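Long-range contacts in mandelate racemase/muconate lactonizing enzyme-like protein (Rubrobacter xylanophilus DSM 9941, PDB 2QQ6), which binds magnesium and may be a lyase of the mandelate racemase/muconate lactonizing group of the enolase superfamily: residues B[148-153]-B[197-202]; B[170-175]-B[215-220]; B[185-190]-B[220-225]; B[191-196]-B[226-231]. All coordinates share one frame; numbering follows the deposited sequence.

Contact 1: B[148-153]-B[197-202]; sequences GSNEEY and VARVAA
R199 lays its guanidinium flat on one face of the Y153 ring, the two planes only 14° apart and the group centres separated by 3.8 Å. NH1 lies over the middle of the ring, whereas CZ and NH2 cover its CD1–CE1 side, with R199 NH2 3.4 Å from Y153 CE1. The contact is thus at once a parallel stack and a cation-pi interaction. To get there, the arginine leaves helix 190-207 with CG anti to the backbone N and then bends at both chi2 and chi3, which turns the flat group broadside to the tyrosine. NH2 continues past the ring to the first turn of helix 149-162, where it meets S149 CB at 3.3 Å. The hydroxyl of that serine is engaged elsewhere, with L144 O.

N150 approaches the same guanidinium quite differently. Its amide is turned 70° from the guanidinium plane, and OD1 comes in at the edge, near that plane, to accept a weak hydrogen bond of 3.5 Å from R199 NE. The methyl of A202, one turn further along the second helix, faces the same oxygen, CB to N150 OD1 being 4.2 Å. The two helix segments themselves run at 40° to each other with their axes 9.9 Å apart, a separation that R199 and, from the other helix, N150 bridge with their side chains.

Neither segment offers R199 a carboxylate in contact. Its buried guanidinium is met here by the pi face of a tyrosine and one weak amide bond, and the electron-rich ring would probably favour the charged form.

Contact 2: B[170-175]-B[215-220]; sequences LDVDDI and IDMHGR. With MG (magnesium ion), chain D.
D216 binds the magnesium ion through OD2 at 2.2 Å, and its backbone N donates a hydrogen bond of 2.7 Å to L170 O on the neighbouring parallel strand. E242 and E268 supply the other protein ligands of the metal. The second carboxylate oxygen of D216 looks inward to its own loop, where OD1 accepts from H218 N at 2.6 Å and closes an Asx turn that fixes the metal ligand relative to the histidine.

D173 forms the next shell, each oxygen gripping a different residue. H218 ND1 meets D173 OD1 on its syn side at 2.9 Å, somewhat out of the carboxylate plane, while R220 NE reaches D173 OD2 from above that plane, a salt bridge of 3.2 Å. With CG between the backbone N and the carbonyl carbon (chi1 65°), the carboxylate is set toward the 215-220 loop. D171 stands beside D216 and brings OD1 to 3.1 Å from H218 CE1; its OD2 is bonded to H139. R220 also holds A136 O, and F79 of the second subunit sets its ring perpendicular to that of H218.

On the face of the sheet that carries I215, V172 CG2 packs on I215 CG2 at 3.6 Å. Helix 190-207 covers this face, M196 touching V172 and V200 touching I215; M233 of helix 223-233 adds to it, and I215 bonds onward to strand 241-242.

Contact 3: B[185-190]-B[220-225]; sequences NGAISP and RFDIPS
G186 and I188 pack closely against F221 and S225, where the loop leading into helix 190-207 crosses the start of helix 223-233. The carbonyl of G186 is the pivot: D222 N donates to G186 O at 3.2 Å, and the same oxygen lies at the edge of the F221 ring. Having no side chain, G186 lets the two backbones run close, its CA 3.2 Å from R220 O. Two residues on, I188 N donates to S225 OG over 2.7 Å. The isoleucine then turns its side chain across the phenylalanine at about a right angle. Its CG1 lies 3.4 Å from F221 CD2, and CD1 rests over one ring face in a CH-pi contact, 4.2 Å from the ring centroid of F221. Beyond the loop, H193 and M196 of helix 190-207 also touch I188.

Where F221 and S225 are buried, A187 and D222 form a looser side, both partly exposed. A187 points its CB bond away, yet the methyl still lies 3.7 Å from D222 OD2. R220 contributes little beyond its backbone, because its side chain leads off to D173 and A136.

D222 is the N-cap of helix 223-233, its OD1 accepting from S225 N at 2.8 Å. Placed at the positive end of the helix dipole, the carboxylate is probably stabilised as an anion. The capping turn also presents S225 OG to I188 N, so the capped start of helix 223-233 and the attachment of the 185-190 loop share one small polar cluster.

Contact 4: B[191-196]-B[226-231]; sequences REHEAM and SIRFAR
Flat groups dominate where H193 meets R228 and F229. The guanidinium of R228 is stacked on one face of the imidazole, the planes 12° apart and the centres 4.2 Å from each other, with NE offset toward the ring's rim. R228 reaches over because its chain is extended from CG to NE. F229 presents its edge toward the face of H193 in an offset edge-to-face pair, the planes at 78° and the ring centroids 5.9 Å apart.

Apolar and selenium contacts join M196 to F229, both buried. Selenomethionine M196 bends at chi3 to set its CE over the centre of the F229 ring, a CH-pi contact of 3.9 Å from CE to the F229 centroid. M196 CB meets F229 CE1 at 3.6 Å, and SE lies oblique to the ring in a Met-aromatic contact.

On the exposed side, E194 OE1 and R228 NH2 form a long salt bridge of 3.8 Å.

With axes 11.1 Å apart at 36°, these are adjacent outer helices following consecutive parallel strands, as in the beta/alpha-barrel domain of the enolase superfamily.

Overall arrangement
From the N terminus, helix 149-162 opens contact 1, which closes only at 197-202 on helix 190-207. Strand 167-171 meanwhile opens contact 2, the loop at 185-190 contact 3 and the start of helix 190-207 contact 4. Their partners follow in the same order, at 215-220, 220-225 and 226-231, so every pair of contacts crosses and none nests. Contacts 2 and 3 share R220; contact 4 shares helix 190-207 with contact 1 and helix 223-233 with contact 3. Together they bind successive beta-alpha units of the barrel: contact 2 joins the strands beside the magnesium site, while contacts 1, 3 and 4 join the surrounding helices and loops.

Contact 1: B[148-153]-B[197-202]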
# COMPACT_ATOMS: atom_id res chain seq x y z
N GLY B 148 -39.49 1.73 3.16
CA GLY B 148 -39.37 3.00 3.83
C GLY B 148 -38.16 2.93 4.73
O GLY B 148 -38.29 2.85 5.94
N SER B 149 -36.98 2.94 4.13
CA SER B 149 -35.74 2.87 4.88
C SER B 149 -35.56 4.17 5.67
O SER B 149 -35.08 4.17 6.80
CB SER B 149 -34.57 2.68 3.92
OG SER B 149 -34.84 1.64 2.99
N ASN B 150 -35.95 5.28 5.05
CA ASN B 150 -35.85 6.59 5.67
C ASN B 150 -36.28 6.52 7.13
O ASN B 150 -35.68 7.15 8.00
CB ASN B 150 -36.72 7.57 4.91
CG ASN B 150 -36.40 7.56 3.44
OD1 ASN B 150 -35.45 8.21 2.99
ND2 ASN B 150 -37.19 6.80 2.67
N GLU B 151 -37.33 5.74 7.38
CA GLU B 151 -37.84 5.56 8.74
C GLU B 151 -36.69 5.01 9.59
O GLU B 151 -36.24 5.66 10.54
CB GLU B 151 -39.00 4.55 8.75
CG GLU B 151 -40.36 5.05 8.24
CD GLU B 151 -41.48 3.98 8.37
OE1 GLU B 151 -41.66 3.40 9.48
OE2 GLU B 151 -42.20 3.72 7.38
N GLU B 152 -36.23 3.82 9.24
CA GLU B 152 -35.15 3.16 9.97
C GLU B 152 -33.99 4.09 10.27
O GLU B 152 -33.42 4.06 11.36
CB GLU B 152 -34.64 1.95 9.17
CG GLU B 152 -35.60 0.75 9.11
CD GLU B 152 -36.93 1.06 8.44
OE1 GLU B 152 -36.91 1.57 7.29
OE2 GLU B 152 -38.00 0.80 9.05
N TYR B 153 -33.63 4.93 9.31
CA TYR B 153 -32.52 5.83 9.54
C TYR B 153 -32.82 6.95 10.51
O TYR B 153 -31.97 7.30 11.33
CB TYR B 153 -32.00 6.37 8.20
CG TYR B 153 -31.38 5.26 7.38
CD1 TYR B 153 -32.16 4.46 6.55
CD2 TYR B 153 -30.03 4.92 7.54
CE1 TYR B 153 -31.64 3.34 5.93
CE2 TYR B 153 -29.50 3.80 6.92
CZ TYR B 153 -30.31 3.01 6.12
OH TYR B 153 -29.81 1.87 5.53
N VAL B 197 -30.98 12.56 -2.17
CA VAL B 197 -31.32 13.81 -1.53
C VAL B 197 -32.47 13.58 -0.55
O VAL B 197 -32.57 14.23 0.49
CB VAL B 197 -31.76 14.85 -2.56
CG1 VAL B 197 -32.04 16.17 -1.88
CG2 VAL B 197 -30.69 15.02 -3.61
N ALA B 198 -33.33 12.63 -0.90
CA ALA B 198 -34.46 12.32 -0.05
C ALA B 198 -33.97 11.83 1.29
O ALA B 198 -34.46 12.26 2.33
CB ALA B 198 -35.34 11.27 -0.71
N ARG B 199 -32.99 10.92 1.25
CA ARG B 199 -32.44 10.38 2.48
C ARG B 199 -31.92 11.54 3.32
O ARG B 199 -32.19 11.63 4.52
CB ARG B 199 -31.31 9.39 2.18
CG ARG B 199 -30.67 8.78 3.44
CD ARG B 199 -31.71 8.12 4.36
NE ARG B 199 -32.31 6.92 3.78
CZ ARG B 199 -31.63 5.83 3.43
NH1 ARG B 199 -30.31 5.79 3.62
NH2 ARG B 199 -32.26 4.79 2.89
N VAL B 200 -31.19 12.43 2.66
CA VAL B 200 -30.63 13.57 3.35
C VAL B 200 -31.75 14.39 3.98
O VAL B 200 -31.82 14.51 5.21
CB VAL B 200 -29.80 14.45 2.38
CG1 VAL B 200 -28.99 15.47 3.16
CG2 VAL B 200 -28.86 13.58 1.58
N ALA B 201 -32.65 14.92 3.16
CA ALA B 201 -33.75 15.73 3.68
C ALA B 201 -34.45 15.12 4.89
O ALA B 201 -34.64 15.77 5.92
CB ALA B 201 -34.75 16.00 2.58
N ALA B 202 -34.83 13.85 4.75
CA ALA B 202 -35.53 13.10 5.78
C ALA B 202 -34.85 13.13 7.13
O ALA B 202 -35.49 13.29 8.16
CB ALA B 202 -35.70 11.67 5.34

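Contact 2: B[170-175]-B[215-220]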
# COMPACT_ATOMS: atom_id res chain seq x y z
N LEU B 170 -23.88 9.76 7.92
CA LEU B 170 -24.77 8.96 7.07
C LEU B 170 -24.29 8.64 5.66
O LEU B 170 -23.58 9.44 5.04
CB LEU B 170 -26.11 9.67 6.97
CG LEU B 170 -27.20 8.97 7.77
CD1 LEU B 170 -28.29 9.96 8.13
CD2 LEU B 170 -27.74 7.79 6.95
N ASP B 171 -24.71 7.48 5.15
CA ASP B 171 -24.35 7.04 3.80
C ASP B 171 -25.43 7.38 2.81
O ASP B 171 -26.59 7.54 3.19
CB ASP B 171 -24.13 5.53 3.74
CG ASP B 171 -22.97 5.08 4.59
OD1 ASP B 171 -22.04 5.88 4.81
OD2 ASP B 171 -22.98 3.90 5.01
N VAL B 172 -25.07 7.45 1.53
CA VAL B 172 -26.03 7.76 0.48
C VAL B 172 -25.70 7.09 -0.85
O VAL B 172 -26.19 7.52 -1.90
CB VAL B 172 -26.18 9.28 0.26
CG1 VAL B 172 -26.66 9.95 1.52
CG2 VAL B 172 -24.86 9.88 -0.17
N ASP B 173 -24.88 6.05 -0.80
CA ASP B 173 -24.50 5.31 -1.99
C ASP B 173 -25.08 3.88 -2.01
O ASP B 173 -25.04 3.15 -1.02
CB ASP B 173 -22.96 5.25 -2.13
CG ASP B 173 -22.27 4.47 -1.01
OD1 ASP B 173 -22.40 4.88 0.16
OD2 ASP B 173 -21.58 3.47 -1.30
N ASP B 174 -25.62 3.50 -3.17
CA ASP B 174 -26.21 2.18 -3.35
C ASP B 174 -25.89 1.71 -4.77
O ASP B 174 -26.78 1.52 -5.60
CB ASP B 174 -27.73 2.27 -3.12
CG ASP B 174 -28.37 0.91 -2.88
OD1 ASP B 174 -27.64 -0.05 -2.57
OD2 ASP B 174 -29.61 0.82 -2.99
N ILE B 175 -24.59 1.53 -5.04
CA ILE B 175 -24.09 1.11 -6.35
C ILE B 175 -24.63 -0.26 -6.78
O ILE B 175 -24.66 -0.59 -7.98
CB ILE B 175 -22.53 1.09 -6.35
CG1 ILE B 175 -21.99 2.51 -6.49
CG2 ILE B 175 -21.98 0.28 -7.51
CD1 ILE B 175 -22.48 3.47 -5.45
N ILE B 215 -22.17 13.45 5.64
CA ILE B 215 -22.57 12.40 4.70
C ILE B 215 -21.42 11.78 3.89
O ILE B 215 -20.62 12.49 3.28
CB ILE B 215 -23.62 12.98 3.74
CG1 ILE B 215 -24.89 13.29 4.52
CG2 ILE B 215 -23.86 12.04 2.56
CD1 ILE B 215 -25.97 13.98 3.71
N ASP B 216 -21.37 10.44 3.87
CA ASP B 216 -20.32 9.71 3.16
C ASP B 216 -20.83 9.19 1.83
O ASP B 216 -21.95 8.69 1.74
CB ASP B 216 -19.85 8.52 4.00
CG ASP B 216 -18.49 7.98 3.57
OD1 ASP B 216 -18.10 8.12 2.39
OD2 ASP B 216 -17.82 7.38 4.43
N MSE B 217 -20.00 9.32 0.79
CA MSE B 217 -20.34 8.82 -0.54
C MSE B 217 -19.47 7.63 -0.92
O MSE B 217 -19.56 7.11 -2.02
CB MSE B 217 -20.17 9.93 -1.58
CG MSE B 217 -21.12 11.09 -1.41
SE MSE B 217 -21.22 12.27 -3.03
CE MSE B 217 -20.20 13.77 -2.39
N HIS B 218 -18.61 7.22 0.01
CA HIS B 218 -17.71 6.10 -0.20
C HIS B 218 -16.98 6.13 -1.53
O HIS B 218 -16.68 5.09 -2.10
CB HIS B 218 -18.48 4.79 -0.02
CG HIS B 218 -18.83 4.50 1.41
ND1 HIS B 218 -20.12 4.26 1.82
CD2 HIS B 218 -18.07 4.52 2.53
CE1 HIS B 218 -20.14 4.14 3.14
NE2 HIS B 218 -18.91 4.30 3.59
N GLY B 219 -16.69 7.35 -1.99
CA GLY B 219 -16.00 7.61 -3.24
C GLY B 219 -16.28 6.65 -4.38
O GLY B 219 -15.45 5.81 -4.72
N ARG B 220 -17.45 6.79 -5.00
CA ARG B 220 -17.85 5.90 -6.08
C ARG B 220 -18.27 6.61 -7.36
O ARG B 220 -18.68 5.94 -8.30
CB ARG B 220 -19.05 5.03 -5.67
CG ARG B 220 -19.12 4.60 -4.22
CD ARG B 220 -18.43 3.28 -3.98
NE ARG B 220 -18.80 2.75 -2.67
CZ ARG B 220 -18.31 1.64 -2.15
NH1 ARG B 220 -17.41 0.93 -2.83
NH2 ARG B 220 -18.71 1.24 -0.96
MG MG D . -15.90 6.66 5.35

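Contact 3: B[185-190]-B[220-225]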
# COMPACT_ATOMS: atom_id res chain seq x y z
N ASN B 185 -19.09 2.44 -14.11
CA ASN B 185 -18.92 3.89 -14.20
C ASN B 185 -19.45 4.39 -12.85
O ASN B 185 -19.96 3.59 -12.05
CB ASN B 185 -19.71 4.51 -15.35
CG ASN B 185 -21.18 4.09 -15.38
OD1 ASN B 185 -21.83 3.94 -14.34
ND2 ASN B 185 -21.71 3.93 -16.58
N GLY B 186 -19.33 5.68 -12.58
CA GLY B 186 -19.81 6.16 -11.30
C GLY B 186 -20.91 7.18 -11.47
O GLY B 186 -21.04 8.10 -10.68
N ALA B 187 -21.71 6.98 -12.50
CA ALA B 187 -22.79 7.89 -12.81
C ALA B 187 -23.97 7.73 -11.86
O ALA B 187 -24.23 6.64 -11.39
CB ALA B 187 -23.23 7.67 -14.25
N ILE B 188 -24.66 8.83 -11.57
CA ILE B 188 -25.84 8.81 -10.69
C ILE B 188 -27.01 9.13 -11.59
O ILE B 188 -27.02 10.15 -12.25
CB ILE B 188 -25.79 9.91 -9.59
CG1 ILE B 188 -24.57 9.71 -8.69
CG2 ILE B 188 -27.07 9.86 -8.75
CD1 ILE B 188 -24.55 10.66 -7.51
N SER B 189 -28.01 8.24 -11.60
CA SER B 189 -29.17 8.43 -12.45
C SER B 189 -30.09 9.52 -11.93
O SER B 189 -30.00 9.92 -10.78
CB SER B 189 -29.94 7.12 -12.58
OG SER B 189 -30.57 6.79 -11.36
N PRO B 190 -31.00 10.02 -12.79
CA PRO B 190 -31.93 11.07 -12.37
C PRO B 190 -32.67 10.72 -11.07
O PRO B 190 -32.64 11.47 -10.10
CB PRO B 190 -32.87 11.18 -13.57
CG PRO B 190 -31.97 10.93 -14.72
CD PRO B 190 -31.15 9.74 -14.23
N ARG B 220 -17.45 6.79 -5.00
CA ARG B 220 -17.85 5.90 -6.08
C ARG B 220 -18.27 6.61 -7.36
O ARG B 220 -18.68 5.94 -8.30
CB ARG B 220 -19.05 5.03 -5.67
CG ARG B 220 -19.12 4.60 -4.22
CD ARG B 220 -18.43 3.28 -3.98
NE ARG B 220 -18.80 2.75 -2.67
CZ ARG B 220 -18.31 1.64 -2.15
NH1 ARG B 220 -17.41 0.93 -2.83
NH2 ARG B 220 -18.71 1.24 -0.96
N PHE B 221 -18.17 7.94 -7.41
CA PHE B 221 -18.67 8.63 -8.61
C PHE B 221 -17.76 9.50 -9.46
O PHE B 221 -16.72 9.97 -9.01
CB PHE B 221 -19.90 9.43 -8.21
CG PHE B 221 -20.76 8.71 -7.23
CD1 PHE B 221 -20.45 8.72 -5.88
CD2 PHE B 221 -21.85 7.96 -7.66
CE1 PHE B 221 -21.20 7.98 -4.97
CE2 PHE B 221 -22.61 7.22 -6.76
CZ PHE B 221 -22.29 7.23 -5.42
N ASP B 222 -18.21 9.69 -10.69
CA ASP B 222 -17.52 10.49 -11.69
C ASP B 222 -17.71 11.97 -11.41
O ASP B 222 -18.56 12.38 -10.62
CB ASP B 222 -18.03 10.18 -13.09
CG ASP B 222 -19.52 10.38 -13.23
OD1 ASP B 222 -20.08 11.22 -12.48
OD2 ASP B 222 -20.14 9.72 -14.09
N ILE B 223 -16.93 12.78 -12.11
CA ILE B 223 -16.99 14.21 -11.94
C ILE B 223 -18.40 14.79 -12.00
O ILE B 223 -18.83 15.47 -11.07
CB ILE B 223 -16.06 14.91 -12.97
CG1 ILE B 223 -14.60 14.76 -12.54
CG2 ILE B 223 -16.42 16.38 -13.11
CD1 ILE B 223 -14.30 15.47 -11.24
N PRO B 224 -19.15 14.51 -13.09
CA PRO B 224 -20.51 15.02 -13.26
C PRO B 224 -21.45 14.71 -12.09
O PRO B 224 -22.09 15.61 -11.52
CB PRO B 224 -20.97 14.37 -14.56
CG PRO B 224 -19.72 14.27 -15.32
CD PRO B 224 -18.76 13.75 -14.29
N SER B 225 -21.54 13.44 -11.72
CA SER B 225 -22.42 13.04 -10.63
C SER B 225 -22.01 13.73 -9.32
O SER B 225 -22.85 14.27 -8.60
CB SER B 225 -22.40 11.51 -10.48
OG SER B 225 -22.91 10.85 -11.63

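Contact 4: B[191-196]-B[226-231]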
# COMPACT_ATOMS: atom_id res chain seq x y z
N ARG B 191 -33.31 9.55 -11.07
CA ARG B 191 -34.08 9.06 -9.92
C ARG B 191 -33.26 8.56 -8.72
O ARG B 191 -33.72 8.63 -7.58
CB ARG B 191 -35.01 7.95 -10.42
CG ARG B 191 -35.65 7.12 -9.32
CD ARG B 191 -36.31 5.89 -9.92
NE ARG B 191 -37.55 6.22 -10.62
CZ ARG B 191 -38.22 5.35 -11.38
NH1 ARG B 191 -37.77 4.11 -11.54
NH2 ARG B 191 -39.35 5.72 -11.96
N GLU B 192 -32.07 8.04 -8.98
CA GLU B 192 -31.15 7.55 -7.95
C GLU B 192 -30.68 8.79 -7.18
O GLU B 192 -30.40 8.75 -5.98
CB GLU B 192 -29.96 6.86 -8.64
CG GLU B 192 -28.81 6.43 -7.75
CD GLU B 192 -27.56 6.03 -8.55
OE1 GLU B 192 -26.57 5.59 -7.93
OE2 GLU B 192 -27.56 6.16 -9.79
N HIS B 193 -30.61 9.89 -7.91
CA HIS B 193 -30.19 11.17 -7.37
C HIS B 193 -31.25 11.71 -6.40
O HIS B 193 -30.93 12.14 -5.30
CB HIS B 193 -29.98 12.15 -8.52
CG HIS B 193 -29.62 13.54 -8.09
ND1 HIS B 193 -28.33 14.02 -8.15
CD2 HIS B 193 -30.38 14.54 -7.60
CE1 HIS B 193 -28.32 15.27 -7.71
NE2 HIS B 193 -29.55 15.61 -7.37
N GLU B 194 -32.52 11.68 -6.81
CA GLU B 194 -33.57 12.18 -5.95
C GLU B 194 -33.62 11.31 -4.72
O GLU B 194 -33.81 11.80 -3.61
CB GLU B 194 -34.93 12.13 -6.65
CG GLU B 194 -34.90 12.61 -8.09
CD GLU B 194 -34.29 13.99 -8.25
OE1 GLU B 194 -33.62 14.22 -9.29
OE2 GLU B 194 -34.49 14.85 -7.35
N ALA B 195 -33.45 10.01 -4.91
CA ALA B 195 -33.48 9.07 -3.80
C ALA B 195 -32.49 9.49 -2.73
O ALA B 195 -32.80 9.50 -1.54
CB ALA B 195 -33.15 7.67 -4.29
N MSE B 196 -31.28 9.84 -3.16
CA MSE B 196 -30.24 10.24 -2.23
C MSE B 196 -30.54 11.53 -1.45
O MSE B 196 -30.38 11.59 -0.23
CB MSE B 196 -28.92 10.38 -2.98
CG MSE B 196 -28.37 9.04 -3.42
SE MSE B 196 -27.09 9.20 -4.91
CE MSE B 196 -25.56 9.94 -3.91
N SER B 226 -20.72 13.71 -9.01
CA SER B 226 -20.22 14.31 -7.79
C SER B 226 -20.66 15.77 -7.71
O SER B 226 -21.26 16.21 -6.72
CB SER B 226 -18.69 14.23 -7.76
OG SER B 226 -18.24 12.90 -7.95
N ILE B 227 -20.37 16.52 -8.77
CA ILE B 227 -20.70 17.93 -8.85
C ILE B 227 -22.19 18.21 -8.75
O ILE B 227 -22.62 19.07 -7.99
CB ILE B 227 -20.15 18.53 -10.16
CG1 ILE B 227 -18.62 18.45 -10.14
CG2 ILE B 227 -20.57 19.95 -10.30
CD1 ILE B 227 -17.95 19.23 -11.24
N ARG B 228 -22.99 17.47 -9.51
CA ARG B 228 -24.42 17.67 -9.47
C ARG B 228 -24.97 17.34 -8.09
O ARG B 228 -25.85 18.04 -7.59
CB ARG B 228 -25.12 16.81 -10.53
CG ARG B 228 -26.60 17.13 -10.70
CD ARG B 228 -27.37 16.13 -11.56
NE ARG B 228 -28.82 16.32 -11.39
CZ ARG B 228 -29.77 15.47 -11.81
NH1 ARG B 228 -29.45 14.35 -12.46
NH2 ARG B 228 -31.05 15.76 -11.55
N PHE B 229 -24.44 16.29 -7.46
CA PHE B 229 -24.94 15.93 -6.15
C PHE B 229 -24.48 16.91 -5.09
O PHE B 229 -25.23 17.24 -4.17
CB PHE B 229 -24.51 14.52 -5.74
CG PHE B 229 -25.10 14.07 -4.44
CD1 PHE B 229 -26.46 13.79 -4.35
CD2 PHE B 229 -24.33 14.04 -3.27
CE1 PHE B 229 -27.05 13.49 -3.12
CE2 PHE B 229 -24.90 13.75 -2.02
CZ PHE B 229 -26.27 13.47 -1.94
N ALA B 230 -23.25 17.39 -5.22
CA ALA B 230 -22.69 18.34 -4.26
C ALA B 230 -23.49 19.63 -4.28
O ALA B 230 -23.87 20.15 -3.23
CB ALA B 230 -21.26 18.64 -4.58
N ARG B 231 -23.74 20.16 -5.48
CA ARG B 231 -24.50 21.40 -5.60
C ARG B 231 -25.83 21.25 -4.88
O ARG B 231 -26.39 22.22 -4.40
CB ARG B 231 -24.71 21.76 -7.07